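Local coordinates for DNA protection during starvation protein (Agrobacterium tumefaciens, PDB 1O9R) that oxidises and stores intracellular iron as a ferric mineral inside a hollow dodecamer, shielding DNA from hydroxyl radicals without binding it, at residues A[46-49]-A[50-54]. Residues are numbered along the deposited sequence; the frame is centred on the assembly and turned at random.
Sequences PQFI and AVHEL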
loop_
_atom_site.group_PDB
_atom_site.type_symbol
_atom_site.label_atom_id
_atom_site.label_comp_id
_atom_site.label_asym_id
_atom_site.label_seq_id
_atom_site.Cartn_x
_atom_site.Cartn_y
_atom_site.Cartn_z
ATOM N N PRO A 46 -29.866 15.439 10.853
ATOM C CA PRO A 46 -29.314 15.777 9.555
ATOM C C PRO A 46 -27.802 15.710 9.385
ATOM O O PRO A 46 -27.330 15.497 8.267
ATOM C CB PRO A 46 -29.882 17.163 9.281
ATOM C CG PRO A 46 -31.124 17.248 10.084
ATOM C CD PRO A 46 -30.885 16.451 11.344
ATOM N N GLN A 47 -27.148 15.859 10.546
ATOM C CA GLN A 47 -25.720 15.796 10.559
ATOM C C GLN A 47 -25.175 14.378 10.806
ATOM O O GLN A 47 -23.965 14.194 10.957
ATOM C CB GLN A 47 -25.277 16.636 11.833
ATOM C CG GLN A 47 -25.767 18.075 11.954
ATOM C CD GLN A 47 -25.684 18.720 13.333
ATOM O OE1 GLN A 47 -26.613 18.599 14.165
ATOM N NE2 GLN A 47 -24.628 19.474 13.669
ATOM N N PHE A 48 -26.007 13.344 10.699
ATOM C CA PHE A 48 -25.580 12.026 11.114
ATOM C C PHE A 48 -24.239 11.548 10.557
ATOM O O PHE A 48 -23.400 11.171 11.376
ATOM C CB PHE A 48 -26.682 10.990 10.698
ATOM C CG PHE A 48 -26.242 9.571 11.006
ATOM C CD1 PHE A 48 -26.395 9.103 12.309
ATOM C CD2 PHE A 48 -25.727 8.730 10.052
ATOM C CE1 PHE A 48 -25.974 7.811 12.652
ATOM C CE2 PHE A 48 -25.300 7.464 10.331
ATOM C CZ PHE A 48 -25.429 7.014 11.649
ATOM N N ILE A 49 -24.092 11.392 9.231
ATOM C CA ILE A 49 -22.906 10.607 8.825
ATOM C C ILE A 49 -21.582 11.241 9.210
ATOM O O ILE A 49 -20.689 10.524 9.639
ATOM C CB ILE A 49 -23.042 10.205 7.338
ATOM C CG1 ILE A 49 -21.946 9.172 6.997
ATOM C CG2 ILE A 49 -22.936 11.381 6.407
ATOM C CD1 ILE A 49 -22.077 7.831 7.717
ATOM N N ALA A 50 -21.449 12.544 8.995
ATOM C CA ALA A 50 -20.101 13.100 9.297
ATOM C C ALA A 50 -19.793 13.064 10.776
ATOM O O ALA A 50 -18.654 12.784 11.180
ATOM C CB ALA A 50 -20.073 14.554 8.806
ATOM N N VAL A 51 -20.763 13.290 11.647
ATOM C CA VAL A 51 -20.506 13.237 13.087
ATOM C C VAL A 51 -20.257 11.792 13.489
ATOM O O VAL A 51 -19.357 11.473 14.277
ATOM C CB VAL A 51 -21.637 13.902 13.876
ATOM C CG1 VAL A 51 -21.339 13.789 15.385
ATOM C CG2 VAL A 51 -21.757 15.385 13.518
ATOM N N HIS A 52 -21.033 10.827 12.969
ATOM C CA HIS A 52 -20.859 9.416 13.308
ATOM C C HIS A 52 -19.449 8.982 12.943
ATOM O O HIS A 52 -18.781 8.318 13.741
ATOM C CB HIS A 52 -21.904 8.668 12.470
ATOM C CG HIS A 52 -21.902 7.167 12.600
ATOM N ND1 HIS A 52 -22.507 6.506 13.647
ATOM C CD2 HIS A 52 -21.456 6.214 11.761
ATOM C CE1 HIS A 52 -22.417 5.188 13.433
ATOM N NE2 HIS A 52 -21.754 4.957 12.332
ATOM N N GLU A 53 -19.010 9.353 11.739
ATOM C CA GLU A 53 -17.646 8.954 11.355
ATOM C C GLU A 53 -16.552 9.650 12.154
ATOM O O GLU A 53 -15.528 9.065 12.490
ATOM C CB GLU A 53 -17.470 9.162 9.835
ATOM C CG GLU A 53 -18.384 8.129 9.083
ATOM C CD GLU A 53 -18.167 8.186 7.589
ATOM O OE1 GLU A 53 -17.634 9.157 7.067
ATOM O OE2 GLU A 53 -18.612 7.236 6.880
ATOM N N LEU A 54 -16.746 10.917 12.451
ATOM C CA LEU A 54 -15.692 11.656 13.212
ATOM C C LEU A 54 -15.497 11.022 14.554
ATOM O O LEU A 54 -14.391 10.840 15.061
ATOM C CB LEU A 54 -16.134 13.093 13.301
ATOM C CG LEU A 54 -15.232 14.012 14.157
ATOM C CD1 LEU A 54 -13.839 14.117 13.563
ATOM C CD2 LEU A 54 -15.868 15.379 14.384
HETATM O O HOH W 1 -23.037 14.745 7.864
#
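Val51 N, His52 N and Glu53 N turn back to the carbonyls of Gln47, Phe48 and Ile49 in the first turn of helix 48-75, one of the long helices of the ferritin-like four-helix bundle, with Gln47 as its N-cap residue. The bond from Val51 N to Gln47 O is weak at 3.4 Å though nearly straight, whereas that from His52 N to Phe48 O is 2.9 Å. A water bridges the start of the turn, accepting from Ala50 N at 2.9 Å and donating weakly to Gln47 O.

One turn apart, Phe48 and His52 point the same way, and their rings form an offset stack with centroids 4.7 Å apart and planes at 26°. The four-residue spacing puts both on one side of the helix, and CG anti to the backbone N in each (chi1 175° and 178°) sets the rings alongside. His52 CB adds a CH-pi contact over one face of the phenyl ring, while Phe48 CZ lies over the imidazole face. On the second subunit, Phe153 meets both rings and Trp152 meets that of His52. In its own chain His52 stacks on the iron ligand His40, whose ND1 is hydrogen-bonded to His52 O. His52 thus lies beside what is probably the intersubunit ferroxidase centre, its side chain about 4 Å from a bound iron ion, too far for a direct bond.

On the neighbouring flank, Ile49 and Glu53 cross at a slant, and the aliphatic CG of Glu53 also lies against Ile49 O. The Gln47 amide is held across an interface, NE2 hydrogen-bonding to Pro46 O of a third subunit; its CB meets Val51 CG2 at 4.1 Å. Beyond the Glu53 methylenes, the carboxylate brings OE2 to 3.6 Å from Ile49 CD1.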